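Local coordinates for protein transcriptional activator HlyU (Vibrio cholerae, PDB 4K2E) that up-regulates expression of the hemolysin gene hlyA as a DNA-binding transcription factor and may promote expression of other virulence determinants, at residues A23-V26 against V27-A31; A70-R74 against D75-N79; T90-S93 against T94-A98; A98-E101 against L102-R105. All coordinates share one frame; numbering follows the deposited sequence.

Interaction 1: residues A23-V26 against V27-A31; sequences AKAV and VLLKA
The side chain of Lys-30 reaches back along helix 16-32 to Val-26, one turn earlier, and its carbons do most of the touching. At its root, CB of Lys-30 sits 3.3 Å from Val-26 O, beside the backbone bond that the same carbonyl accepts from Lys-30 N at 2.8 Å. CG is placed beside the backbone N (chi1 -74°), which turns it toward the preceding turn, and it also rests on that carbonyl oxygen. From there the chain is extended. CD passes Val-26 CG1 at 3.9 Å, CE comes closest to the methyl, with Lys-30 CE to Val-26 CG1 at 3.6 Å, and NZ ends just beyond it. A lysine suits an exposed helix face because its outer methylenes can cover a valine methyl while the ammonium group stays at the surface. Val-26 meets it with CG1, which lies anti to its own backbone N.

Each carbonyl from Ala-23 to Val-26 is bonded to the amide four residues on, the regular alpha-helical pattern; this helix is the N-terminal one of an ArsR-type winged-helix domain. On a different face, Leu-29 CG packs 3.2 Å from Ala-25 O, and its CD1 lies 4.5 Å from Ala-25 CB. The small Ala-25 suits its buried place, where Tyr-107 of the second subunit packs on it and on the neighbouring Lys-24 and Leu-28. Val-27, beta-branched and exposed to solvent, lays CG2 3.5 Å from Ala-23 O, while its side chain also touches Asp-75 of the same chain.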
ATOM      1  N   ALA A  23       9.686   7.016  -2.670  1.00 62.85           N
ATOM      2  CA  ALA A  23       9.081   7.260  -3.990  1.00 65.70           C
ATOM      3  C   ALA A  23       8.678   5.985  -4.796  1.00 52.87           C
ATOM      4  O   ALA A  23       7.545   5.875  -5.311  1.00 48.03           O
ATOM      5  CB  ALA A  23       9.983   8.165  -4.817  1.00 70.31           C
ATOM      6  N   LYS A  24       9.598   5.028  -4.920  1.00 58.21           N
ATOM      7  CA  LYS A  24       9.321   3.810  -5.688  1.00 51.37           C
ATOM      8  C   LYS A  24       8.254   2.938  -5.014  1.00 44.05           C
ATOM      9  O   LYS A  24       7.295   2.408  -5.658  1.00 40.12           O
ATOM     10  CB  LYS A  24      10.601   2.994  -5.872  1.00 65.31           C
ATOM     11  CG  LYS A  24      10.390   1.657  -6.589  1.00 70.66           C
ATOM     12  CD  LYS A  24      11.728   0.995  -6.946  1.00 83.94           C
ATOM     13  CE  LYS A  24      11.524  -0.337  -7.677  1.00 89.34           C
ATOM     14  NZ  LYS A  24      12.762  -1.187  -7.683  1.00 95.59           N
ATOM     15  N   ALA A  25       8.421   2.795  -3.701  1.00 46.58           N
ATOM     16  CA  ALA A  25       7.421   2.073  -2.929  1.00 43.97           C
ATOM     17  C   ALA A  25       6.063   2.722  -3.137  1.00 39.37           C
ATOM     18  O   ALA A  25       5.055   2.039  -3.253  1.00 33.70           O
ATOM     19  CB  ALA A  25       7.784   2.075  -1.477  1.00 42.67           C
ATOM     20  N   VAL A  26       6.047   4.048  -3.214  1.00 35.58           N
ATOM     21  CA  VAL A  26       4.794   4.776  -3.292  1.00 32.02           C
ATOM     22  C   VAL A  26       4.133   4.576  -4.670  1.00 38.12           C
ATOM     23  O   VAL A  26       2.917   4.513  -4.766  1.00 34.35           O
ATOM     24  CB  VAL A  26       4.970   6.269  -2.946  1.00 39.88           C
ATOM     25  CG1 VAL A  26       3.774   7.073  -3.365  1.00 37.71           C
ATOM     26  CG2 VAL A  26       5.183   6.439  -1.420  1.00 45.39           C
ATOM     27  N   VAL A  27       4.932   4.446  -5.728  1.00 37.80           N
ATOM     28  CA  VAL A  27       4.349   4.069  -7.028  1.00 38.03           C
ATOM     29  C   VAL A  27       3.569   2.775  -6.884  1.00 34.78           C
ATOM     30  O   VAL A  27       2.394   2.656  -7.321  1.00 35.66           O
ATOM     31  CB  VAL A  27       5.403   3.853  -8.126  1.00 35.59           C
ATOM     32  CG1 VAL A  27       4.711   3.279  -9.400  1.00 38.85           C
ATOM     33  CG2 VAL A  27       6.113   5.152  -8.405  1.00 43.64           C
ATOM     34  N   LEU A  28       4.216   1.805  -6.253  1.00 34.84           N
ATOM     35  CA  LEU A  28       3.526   0.545  -6.031  1.00 28.63           C
ATOM     36  C   LEU A  28       2.253   0.676  -5.179  1.00 35.25           C
ATOM     37  O   LEU A  28       1.204   0.126  -5.501  1.00 32.78           O
ATOM     38  CB  LEU A  28       4.473  -0.437  -5.378  1.00 32.40           C
ATOM     39  CG  LEU A  28       3.801  -1.740  -4.976  1.00 38.65           C
ATOM     40  CD1 LEU A  28       3.713  -2.675  -6.188  1.00 47.11           C
ATOM     41  CD2 LEU A  28       4.585  -2.363  -3.821  1.00 42.24           C
ATOM     42  N   LEU A  29       2.360   1.421  -4.075  1.00 34.00           N
ATOM     43  CA  LEU A  29       1.235   1.594  -3.158  1.00 30.75           C
ATOM     44  C   LEU A  29       0.060   2.323  -3.820  1.00 34.33           C
ATOM     45  O   LEU A  29      -1.099   1.983  -3.579  1.00 29.90           O
ATOM     46  CB  LEU A  29       1.701   2.335  -1.863  1.00 27.69           C
ATOM     47  CG  LEU A  29       2.725   1.506  -1.081  1.00 32.82           C
ATOM     48  CD1 LEU A  29       3.524   2.350  -0.108  1.00 36.02           C
ATOM     49  CD2 LEU A  29       1.982   0.428  -0.328  1.00 35.46           C
ATOM     50  N   LYS A  30       0.365   3.342  -4.618  1.00 31.96           N
ATOM     51  CA  LYS A  30      -0.660   4.120  -5.294  1.00 34.57           C
ATOM     52  C   LYS A  30      -1.369   3.218  -6.331  1.00 32.13           C
ATOM     53  O   LYS A  30      -2.584   3.318  -6.492  1.00 37.08           O
ATOM     54  CB  LYS A  30      -0.061   5.343  -6.013  1.00 38.07           C
ATOM     55  CG  LYS A  30       0.350   6.477  -5.064  1.00 36.66           C
ATOM     56  CD  LYS A  30       0.748   7.746  -5.805  1.00 38.62           C
ATOM     57  CE  LYS A  30       0.971   8.886  -4.834  1.00 41.53           C
ATOM     58  NZ  LYS A  30       1.775   9.991  -5.439  1.00 41.85           N
ATOM     59  N   ALA A  31      -0.623   2.324  -6.965  1.00 30.75           N
ATOM     60  CA  ALA A  31      -1.283   1.417  -7.917  1.00 33.20           C
ATOM     61  C   ALA A  31      -2.199   0.425  -7.166  1.00 37.41           C
ATOM     62  O   ALA A  31      -3.311   0.135  -7.624  1.00 37.02           O
ATOM     63  CB  ALA A  31      -0.280   0.720  -8.838  1.00 32.90           C
TER

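Interaction 2: residues A70-R74 against D75-N79; sequences AWLRR and DGLVN
This is a helix C-cap: Leu-72 and Arg-73, in the last turn of helix 62-74, are bonded to Leu-77 and Gly-76 as the chain turns into strand 78-83. Leu-77 N donates to Leu-72 O at 2.9 Å, nearly along the C=O axis. Gly-76 N reaches Arg-73 O at 3.1 Å from well above the carbonyl plane, 67° out of it, so it does not use a lone pair. With Gly-76 at positive phi (83°), the pair defines a Schellman motif, here ending the second helix of the predicted helix-turn-helix and leading into the first strand of the wing. Glycine suits the turn because it has no CB to strain a left-handed backbone. Leu-72 CB packs against Val-78 CB at 4.1 Å, on the buried side where Leu-41 also meets Leu-72.

At the more exposed side, Asp-75 and Trp-71 lie alongside, carboxylate and ring planes almost perpendicular, with Asp-75 OD2 obliquely placed 3.1 Å from Trp-71 NE1. A water accepts from Arg-74 NE at 2.8 Å and donates to Asp-75 OD2, bridging opposite charges that do not touch. The bend of Arg-74 at chi3 (58°) lays NH2 over one face of the indole.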
ATOM      1  N   ALA A  70      -5.135  -1.039 -17.379  1.00 32.45           N
ATOM      2  CA  ALA A  70      -4.197  -0.174 -18.075  1.00 33.70           C
ATOM      3  C   ALA A  70      -3.207   0.454 -17.080  1.00 35.37           C
ATOM      4  O   ALA A  70      -1.996   0.544 -17.355  1.00 35.08           O
ATOM      5  CB  ALA A  70      -4.925   0.882 -18.840  1.00 36.72           C
ATOM      6  N   TRP A  71      -3.745   0.905 -15.950  1.00 35.14           N
ATOM      7  CA  TRP A  71      -2.933   1.415 -14.856  1.00 35.52           C
ATOM      8  C   TRP A  71      -1.977   0.342 -14.345  1.00 35.29           C
ATOM      9  O   TRP A  71      -0.774   0.592 -14.225  1.00 33.75           O
ATOM     10  CB  TRP A  71      -3.855   1.922 -13.738  1.00 39.46           C
ATOM     11  CG  TRP A  71      -3.174   2.690 -12.600  1.00 37.60           C
ATOM     12  CD1 TRP A  71      -2.046   2.331 -11.905  1.00 38.68           C
ATOM     13  CD2 TRP A  71      -3.645   3.897 -12.003  1.00 37.29           C
ATOM     14  NE1 TRP A  71      -1.782   3.269 -10.917  1.00 35.44           N
ATOM     15  CE2 TRP A  71      -2.752   4.233 -10.960  1.00 37.41           C
ATOM     16  CE3 TRP A  71      -4.738   4.733 -12.254  1.00 40.42           C
ATOM     17  CZ2 TRP A  71      -2.917   5.374 -10.182  1.00 41.79           C
ATOM     18  CZ3 TRP A  71      -4.896   5.864 -11.480  1.00 45.46           C
ATOM     19  CH2 TRP A  71      -3.992   6.169 -10.456  1.00 44.05           C
ATOM     20  N   LEU A  72      -2.478  -0.865 -14.085  1.00 31.83           N
ATOM     21  CA  LEU A  72      -1.591  -1.910 -13.587  1.00 25.74           C
ATOM     22  C   LEU A  72      -0.472  -2.273 -14.601  1.00 38.30           C
ATOM     23  O   LEU A  72       0.639  -2.602 -14.199  1.00 33.85           O
ATOM     24  CB  LEU A  72      -2.374  -3.160 -13.162  1.00 26.88           C
ATOM     25  CG  LEU A  72      -3.399  -2.968 -12.048  1.00 30.13           C
ATOM     26  CD1 LEU A  72      -4.244  -4.241 -11.902  1.00 25.12           C
ATOM     27  CD2 LEU A  72      -2.721  -2.563 -10.665  1.00 27.36           C
ATOM     28  N   ARG A  73      -0.777  -2.224 -15.902  1.00 31.87           N
ATOM     29  CA  ARG A  73       0.206  -2.506 -16.963  1.00 29.76           C
ATOM     30  C   ARG A  73       1.251  -1.366 -16.954  1.00 37.88           C
ATOM     31  O   ARG A  73       2.459  -1.593 -16.974  1.00 38.42           O
ATOM     32  CB  ARG A  73      -0.460  -2.586 -18.347  1.00 30.14           C
ATOM     33  CG  ARG A  73      -1.312  -3.853 -18.557  1.00 34.30           C
ATOM     34  CD  ARG A  73      -1.358  -4.361 -20.014  1.00 39.22           C
ATOM     35  NE  ARG A  73      -1.702  -3.367 -21.027  1.00 44.44           N
ATOM     36  CZ  ARG A  73      -2.922  -2.876 -21.183  1.00 47.42           C
ATOM     37  NH1 ARG A  73      -3.913  -3.253 -20.377  1.00 49.31           N
ATOM     38  NH2 ARG A  73      -3.156  -2.006 -22.131  1.00 38.15           N
ATOM     39  N   ARG A  74       0.752  -0.143 -16.916  1.00 35.59           N
ATOM     40  CA  ARG A  74       1.597   1.036 -17.040  1.00 36.44           C
ATOM     41  C   ARG A  74       2.636   1.099 -15.903  1.00 39.95           C
ATOM     42  O   ARG A  74       3.809   1.391 -16.147  1.00 41.22           O
ATOM     43  CB  ARG A  74       0.738   2.301 -17.034  1.00 34.26           C
ATOM     44  CG  ARG A  74       1.560   3.580 -17.023  1.00 40.39           C
ATOM     45  CD  ARG A  74       0.694   4.798 -17.208  1.00 35.61           C
ATOM     46  NE  ARG A  74      -0.318   4.879 -16.167  1.00 38.88           N
ATOM     47  CZ  ARG A  74      -1.629   4.818 -16.379  1.00 43.79           C
ATOM     48  NH1 ARG A  74      -2.118   4.667 -17.616  1.00 38.51           N
ATOM     49  NH2 ARG A  74      -2.460   4.920 -15.353  1.00 37.11           N
ATOM     50  N   ASP A  75       2.219   0.751 -14.692  1.00 36.39           N
ATOM     51  CA  ASP A  75       3.147   0.809 -13.565  1.00 42.61           C
ATOM     52  C   ASP A  75       3.898  -0.475 -13.292  1.00 41.22           C
ATOM     53  O   ASP A  75       4.663  -0.554 -12.338  1.00 40.77           O
ATOM     54  CB  ASP A  75       2.442   1.335 -12.314  1.00 42.00           C
ATOM     55  CG  ASP A  75       2.172   2.802 -12.414  1.00 40.51           C
ATOM     56  OD1 ASP A  75       2.903   3.434 -13.179  1.00 43.34           O
ATOM     57  OD2 ASP A  75       1.229   3.313 -11.784  1.00 45.00           O
ATOM     58  N   GLY A  76       3.681  -1.484 -14.129  1.00 40.99           N
ATOM     59  CA  GLY A  76       4.480  -2.696 -14.094  1.00 41.01           C
ATOM     60  C   GLY A  76       4.078  -3.732 -13.067  1.00 39.56           C
ATOM     61  O   GLY A  76       4.920  -4.523 -12.645  1.00 44.92           O
ATOM     62  N   LEU A  77       2.806  -3.755 -12.663  1.00 32.11           N
ATOM     63  CA  LEU A  77       2.384  -4.656 -11.584  1.00 27.16           C
ATOM     64  C   LEU A  77       1.872  -5.985 -12.172  1.00 34.59           C
ATOM     65  O   LEU A  77       1.655  -6.964 -11.458  1.00 32.60           O
ATOM     66  CB  LEU A  77       1.288  -4.023 -10.744  1.00 26.27           C
ATOM     67  CG  LEU A  77       1.844  -3.018  -9.697  1.00 33.31           C
ATOM     68  CD1 LEU A  77       2.012  -1.658 -10.282  1.00 33.79           C
ATOM     69  CD2 LEU A  77       0.930  -2.986  -8.522  1.00 34.22           C
ATOM     70  N   VAL A  78       1.702  -5.985 -13.480  1.00 36.78           N
ATOM     71  CA  VAL A  78       1.006  -7.071 -14.153  1.00 37.04           C
ATOM     72  C   VAL A  78       1.661  -7.362 -15.509  1.00 38.25           C
ATOM     73  O   VAL A  78       2.189  -6.456 -16.157  1.00 38.06           O
ATOM     74  CB  VAL A  78      -0.451  -6.591 -14.248  1.00 39.22           C
ATOM     75  CG1 VAL A  78      -0.913  -6.435 -15.615  1.00 42.11           C
ATOM     76  CG2 VAL A  78      -1.346  -7.310 -13.247  1.00 34.58           C
ATOM     77  N   ASN A  79       1.682  -8.635 -15.911  1.00 38.48           N
ATOM     78  CA  ASN A  79       2.147  -9.034 -17.240  1.00 42.99           C
ATOM     79  C   ASN A  79       0.996  -9.592 -18.065  1.00 39.83           C
ATOM     80  O   ASN A  79       0.009 -10.106 -17.517  1.00 42.92           O
ATOM     81  CB  ASN A  79       3.230 -10.113 -17.164  1.00 49.04           C
ATOM     82  CG  ASN A  79       4.551  -9.593 -16.622  1.00 55.34           C
ATOM     83  OD1 ASN A  79       5.000  -8.496 -16.967  1.00 53.55           O
ATOM     84  ND2 ASN A  79       5.187 -10.394 -15.780  1.00 58.50           N
TER
HETATM   85  O   HOH W   1      -0.004   5.445 -13.443  1.00 49.54           O

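Interaction 3: residues T90-S93 against T94-A98; sequences TLSS and TEVKA
Ser-93 holds the first turn of helix 94-108 with its side-chain oxygen: Val-96 N donates to Ser-93 OG at 2.9 Å, in a nearly straight bond. The hydroxyl can do this because chi1 of 68° sets OG between the backbone N and the carbonyl carbon, facing the amides of the opening turn. Serine suits the place, since its short arm brings an acceptor to an amide that has no earlier helical carbonyl. The backbone helps, for Ser-93 O accepts from Lys-97 N at 3.1 Å.

Val-96 adopts a similar first torsion (chi1 75°), which puts CG1 over the capping residue, 3.4 Å from Ser-93 OG. The same methyl also approaches Leu-91 CB at 4.3 Å, so one branch serves both the cap and the apolar side of the strand. Lys-97 runs back across the loop. Its CG rests 3.2 Å from Ser-93 O and 4.0 Å from Leu-91 CB, while CE reaches Ser-92 O at 3.4 Å. A long lysine thus covers the carbonyls of the turn with methylenes. Glu-95 instead brings OE1 within 3.4 Å of Ser-93 CB, and Tyr-107 of the second subunit packs on it.

Leu-91 is buried and also touches Leu-41 and Leu-44, a place that suits its wholly apolar side chain. The whole is a serine N-cap where the second strand of the wing hairpin passes into the C-terminal helix of an ArsR-type winged-helix domain.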
ATOM      1  N   THR A  90      -1.070 -11.858 -15.421  1.00 39.53           N
ATOM      2  CA  THR A  90      -0.447 -12.450 -14.229  1.00 36.26           C
ATOM      3  C   THR A  90       0.227 -11.324 -13.424  1.00 39.62           C
ATOM      4  O   THR A  90       0.479 -10.255 -13.964  1.00 36.28           O
ATOM      5  CB  THR A  90       0.661 -13.436 -14.583  1.00 39.32           C
ATOM      6  OG1 THR A  90       1.404 -12.919 -15.682  1.00 43.46           O
ATOM      7  CG2 THR A  90       0.105 -14.797 -14.977  1.00 43.69           C
ATOM      8  N   LEU A  91       0.572 -11.572 -12.164  1.00 40.19           N
ATOM      9  CA  LEU A  91       1.381 -10.575 -11.417  1.00 37.16           C
ATOM     10  C   LEU A  91       2.783 -10.562 -11.979  1.00 43.93           C
ATOM     11  O   LEU A  91       3.262 -11.581 -12.496  1.00 42.74           O
ATOM     12  CB  LEU A  91       1.448 -10.948  -9.947  1.00 37.52           C
ATOM     13  CG  LEU A  91       0.104 -10.968  -9.232  1.00 35.42           C
ATOM     14  CD1 LEU A  91       0.302 -11.288  -7.743  1.00 38.97           C
ATOM     15  CD2 LEU A  91      -0.650  -9.646  -9.385  1.00 34.95           C
ATOM     16  N   SER A  92       3.470  -9.435 -11.829  1.00 38.90           N
ATOM     17  CA  SER A  92       4.771  -9.242 -12.439  1.00 47.29           C
ATOM     18  C   SER A  92       5.910  -9.321 -11.424  1.00 52.29           C
ATOM     19  O   SER A  92       6.616 -10.321 -11.335  1.00 57.05           O
ATOM     20  CB  SER A  92       4.831  -7.861 -13.078  1.00 52.15           C
ATOM     21  OG  SER A  92       4.964  -6.869 -12.056  1.00 56.01           O
ATOM     22  N   SER A  93       6.076  -8.244 -10.669  1.00 54.38           N
ATOM     23  CA  SER A  93       7.286  -8.036  -9.873  1.00 60.02           C
ATOM     24  C   SER A  93       7.329  -8.854  -8.591  1.00 54.90           C
ATOM     25  O   SER A  93       6.291  -9.258  -8.072  1.00 48.92           O
ATOM     26  CB  SER A  93       7.422  -6.557  -9.514  1.00 58.01           C
ATOM     27  OG  SER A  93       6.408  -6.163  -8.606  1.00 60.91           O
ATOM     28  N   THR A  94       8.543  -9.078  -8.093  1.00 53.77           N
ATOM     29  CA  THR A  94       8.780  -9.690  -6.787  1.00 53.21           C
ATOM     30  C   THR A  94       8.057  -8.904  -5.703  1.00 51.06           C
ATOM     31  O   THR A  94       7.478  -9.488  -4.778  1.00 46.99           O
ATOM     32  CB  THR A  94      10.286  -9.685  -6.449  1.00 57.84           C
ATOM     33  OG1 THR A  94      11.051  -9.847  -7.648  1.00 64.96           O
ATOM     34  CG2 THR A  94      10.630 -10.808  -5.488  1.00 59.21           C
ATOM     35  N   GLU A  95       8.100  -7.574  -5.822  1.00 53.04           N
ATOM     36  CA  GLU A  95       7.521  -6.691  -4.816  1.00 48.08           C
ATOM     37  C   GLU A  95       6.015  -6.842  -4.782  1.00 41.48           C
ATOM     38  O   GLU A  95       5.427  -6.963  -3.699  1.00 41.66           O
ATOM     39  CB  GLU A  95       7.869  -5.206  -5.061  1.00 44.71           C
ATOM     40  CG  GLU A  95       9.344  -4.858  -4.914  1.00 45.99           C
ATOM     41  CD  GLU A  95      10.194  -5.342  -6.079  1.00 54.15           C
ATOM     42  OE1 GLU A  95       9.681  -5.415  -7.221  1.00 52.39           O
ATOM     43  OE2 GLU A  95      11.375  -5.659  -5.836  1.00 61.18           O
ATOM     44  N   VAL A  96       5.367  -6.809  -5.949  1.00 37.79           N
ATOM     45  CA  VAL A  96       3.923  -6.914  -5.897  1.00 34.96           C
ATOM     46  C   VAL A  96       3.479  -8.305  -5.423  1.00 35.84           C
ATOM     47  O   VAL A  96       2.564  -8.404  -4.611  1.00 35.17           O
ATOM     48  CB  VAL A  96       3.174  -6.433  -7.182  1.00 49.92           C
ATOM     49  CG1 VAL A  96       3.279  -7.432  -8.316  1.00 47.29           C
ATOM     50  CG2 VAL A  96       1.709  -6.221  -6.851  1.00 52.67           C
ATOM     51  N   LYS A  97       4.134  -9.357  -5.897  1.00 42.66           N
ATOM     52  CA  LYS A  97       3.830 -10.705  -5.422  1.00 45.69           C
ATOM     53  C   LYS A  97       3.956 -10.809  -3.896  1.00 44.05           C
ATOM     54  O   LYS A  97       3.058 -11.307  -3.237  1.00 39.84           O
ATOM     55  CB  LYS A  97       4.731 -11.744  -6.092  1.00 45.10           C
ATOM     56  CG  LYS A  97       4.543 -11.854  -7.579  1.00 45.02           C
ATOM     57  CD  LYS A  97       5.506 -12.896  -8.163  1.00 47.36           C
ATOM     58  CE  LYS A  97       5.342 -12.992  -9.678  1.00 51.63           C
ATOM     59  NZ  LYS A  97       6.237 -14.069 -10.249  1.00 57.33           N
ATOM     60  N   ALA A  98       5.064 -10.320  -3.344  1.00 42.27           N
ATOM     61  CA  ALA A  98       5.262 -10.330  -1.888  1.00 42.60           C
ATOM     62  C   ALA A  98       4.169  -9.539  -1.151  1.00 38.14           C
ATOM     63  O   ALA A  98       3.623  -9.977  -0.111  1.00 40.78           O
ATOM     64  CB  ALA A  98       6.654  -9.793  -1.546  1.00 40.67           C
TER

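Interaction 4: residues A98-E101 against L102-R105; sequences AMIE and LLHR
Met-99 O takes the amide of Leu-103 at 2.9 Å, a nearly straight bond between residues one helical turn apart, and the side chain of Leu-103 folds over the same oxygen. Its CG, anti to the carbonyl carbon (chi1 -73°), lies 3.3 Å from Met-99 O. From there Leu-103 CD1 continues to Met-99 CG, 4.0 Å away, the two side chains crossing at a slant. Methionine's unbranched, adaptable chain suits a buried interface: Leu-102 of the second subunit packs on Met-99, and Met-99 of that subunit packs on Leu-103.

The neighbouring face belongs to Ile-100, whose CD1 stands 4.5 Å from Leu-103 CD1. Both of these apolar residues also touch Met-32 of helix 16-32. Leu-102 meets its counterpart Leu-102 in the second subunit. Ala-98, small and only partly exposed, lets Leu-106 of the second subunit pack close to it.

Polar residues take the other side of helix 94-108. Ile-100 O accepts from His-104 N at 2.9 Å, and His-104 CB touches that oxygen, while the side chain of His-104 also meets Gln-109. Arg-105 bends at chi3 (63°), which brings one face of its guanidinium over Glu-101 O. Its NH1 stays 5.5 Å from Glu-101 OE2, so the opposite charges probably attract without forming a salt bridge, and the chemistry implies an amphipathic helix, with its leucine and methionine side packed against the second subunit.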
ATOM      1  N   ALA A  98       5.064 -10.320  -3.344  1.00 42.27           N
ATOM      2  CA  ALA A  98       5.262 -10.330  -1.888  1.00 42.60           C
ATOM      3  C   ALA A  98       4.169  -9.539  -1.151  1.00 38.14           C
ATOM      4  O   ALA A  98       3.623  -9.977  -0.111  1.00 40.78           O
ATOM      5  CB  ALA A  98       6.654  -9.793  -1.546  1.00 40.67           C
ATOM      6  N   MET A  99       3.812  -8.381  -1.702  1.00 37.06           N
ATOM      7  CA  MET A  99       2.812  -7.563  -1.035  1.00 37.12           C
ATOM      8  C   MET A  99       1.426  -8.216  -1.094  1.00 37.11           C
ATOM      9  O   MET A  99       0.709  -8.220  -0.104  1.00 34.54           O
ATOM     10  CB  MET A  99       2.797  -6.137  -1.602  1.00 43.23           C
ATOM     11  CG  MET A  99       1.772  -5.212  -0.932  1.00 46.22           C
ATOM     12  SD  MET A  99       2.078  -4.920   0.840  1.00 78.94           S
ATOM     13  CE  MET A  99       3.824  -4.463   0.837  1.00 52.84           C
ATOM     14  N   ILE A 100       1.072  -8.809  -2.241  1.00 34.34           N
ATOM     15  CA  ILE A 100      -0.216  -9.460  -2.386  1.00 36.14           C
ATOM     16  C   ILE A 100      -0.291 -10.712  -1.497  1.00 41.17           C
ATOM     17  O   ILE A 100      -1.312 -10.965  -0.861  1.00 44.03           O
ATOM     18  CB  ILE A 100      -0.521  -9.830  -3.862  1.00 42.36           C
ATOM     19  CG1 ILE A 100      -0.556  -8.572  -4.726  1.00 41.80           C
ATOM     20  CG2 ILE A 100      -1.866 -10.556  -3.971  1.00 39.66           C
ATOM     21  CD1 ILE A 100      -1.539  -7.537  -4.229  1.00 42.79           C
ATOM     22  N   GLU A 101       0.800 -11.475  -1.426  1.00 41.73           N
ATOM     23  CA  GLU A 101       0.832 -12.637  -0.550  1.00 50.11           C
ATOM     24  C   GLU A 101       0.522 -12.198   0.864  1.00 42.41           C
ATOM     25  O   GLU A 101      -0.306 -12.819   1.558  1.00 45.03           O
ATOM     26  CB  GLU A 101       2.204 -13.310  -0.552  1.00 54.06           C
ATOM     27  CG  GLU A 101       2.496 -14.172  -1.731  1.00 64.92           C
ATOM     28  CD  GLU A 101       3.886 -14.760  -1.649  1.00 79.16           C
ATOM     29  OE1 GLU A 101       4.502 -14.993  -2.713  1.00 81.56           O
ATOM     30  OE2 GLU A 101       4.364 -14.978  -0.512  1.00 86.65           O
ATOM     31  N   LEU A 102       1.202 -11.127   1.288  1.00 40.90           N
ATOM     32  CA  LEU A 102       1.037 -10.644   2.651  1.00 41.17           C
ATOM     33  C   LEU A 102      -0.403 -10.210   2.909  1.00 39.63           C
ATOM     34  O   LEU A 102      -1.008 -10.577   3.907  1.00 41.85           O
ATOM     35  CB  LEU A 102       2.023  -9.496   2.969  1.00 38.63           C
ATOM     36  CG  LEU A 102       1.793  -8.875   4.358  1.00 39.08           C
ATOM     37  CD1 LEU A 102       1.888  -9.933   5.439  1.00 43.03           C
ATOM     38  CD2 LEU A 102       2.788  -7.734   4.641  1.00 46.57           C
ATOM     39  N   LEU A 103      -0.945  -9.425   2.001  1.00 36.94           N
ATOM     40  CA  LEU A 103      -2.309  -8.937   2.164  1.00 41.46           C
ATOM     41  C   LEU A 103      -3.305 -10.078   2.219  1.00 45.80           C
ATOM     42  O   LEU A 103      -4.297 -10.025   2.948  1.00 47.00           O
ATOM     43  CB  LEU A 103      -2.668  -7.989   1.022  1.00 43.70           C
ATOM     44  CG  LEU A 103      -1.952  -6.650   1.177  1.00 42.37           C
ATOM     45  CD1 LEU A 103      -2.112  -5.874  -0.098  1.00 40.89           C
ATOM     46  CD2 LEU A 103      -2.537  -5.911   2.356  1.00 44.90           C
ATOM     47  N   HIS A 104      -3.035 -11.117   1.433  1.00 51.86           N
ATOM     48  CA  HIS A 104      -3.879 -12.286   1.423  1.00 51.55           C
ATOM     49  C   HIS A 104      -3.861 -12.912   2.811  1.00 52.10           C
ATOM     50  O   HIS A 104      -4.912 -13.181   3.392  1.00 57.60           O
ATOM     51  CB  HIS A 104      -3.393 -13.279   0.357  1.00 58.56           C
ATOM     52  CG  HIS A 104      -4.404 -14.326   0.007  1.00 70.59           C
ATOM     53  ND1 HIS A 104      -5.637 -14.016  -0.523  1.00 75.08           N
ATOM     54  CD2 HIS A 104      -4.369 -15.671   0.127  1.00 76.42           C
ATOM     55  CE1 HIS A 104      -6.319 -15.130  -0.719  1.00 80.15           C
ATOM     56  NE2 HIS A 104      -5.573 -16.148  -0.336  1.00 82.92           N
ATOM     57  N   ARG A 105      -2.666 -13.124   3.359  1.00 52.46           N
ATOM     58  CA  ARG A 105      -2.552 -13.715   4.693  1.00 53.02           C
ATOM     59  C   ARG A 105      -3.215 -12.868   5.800  1.00 52.39           C
ATOM     60  O   ARG A 105      -3.863 -13.412   6.682  1.00 64.85           O
ATOM     61  CB  ARG A 105      -1.085 -14.018   5.034  1.00 65.59           C
ATOM     62  CG  ARG A 105      -0.763 -14.002   6.537  1.00 74.71           C
ATOM     63  CD  ARG A 105       0.650 -14.517   6.860  1.00 79.45           C
ATOM     64  NE  ARG A 105       1.710 -13.691   6.280  1.00 81.41           N
ATOM     65  CZ  ARG A 105       2.298 -13.943   5.110  1.00 79.63           C
ATOM     66  NH1 ARG A 105       1.925 -15.000   4.400  1.00 83.16           N
ATOM     67  NH2 ARG A 105       3.255 -13.141   4.646  1.00 72.25           N
TER

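From the N terminus the four contacts run in series; each is local, none encloses or crosses another. Interaction 1 lies within helix 16-32. Interaction 2 ends the 62-74 helix and starts the wing; its Leu-77 packs on Leu-28 and Ala-31, tying that helix end to the first helix. Interaction 3 leaves the wing's return strand 86-91, which pairs with 78-83 through Asn-79 and Thr-90, and opens helix 94-108. Interaction 4 continues that helix, sharing Ala-98 with interaction 3. The N- and C-terminal helices thus touch through Leu-28 and Val-96, and interactions 1, 3 and 4 all reach the second subunit.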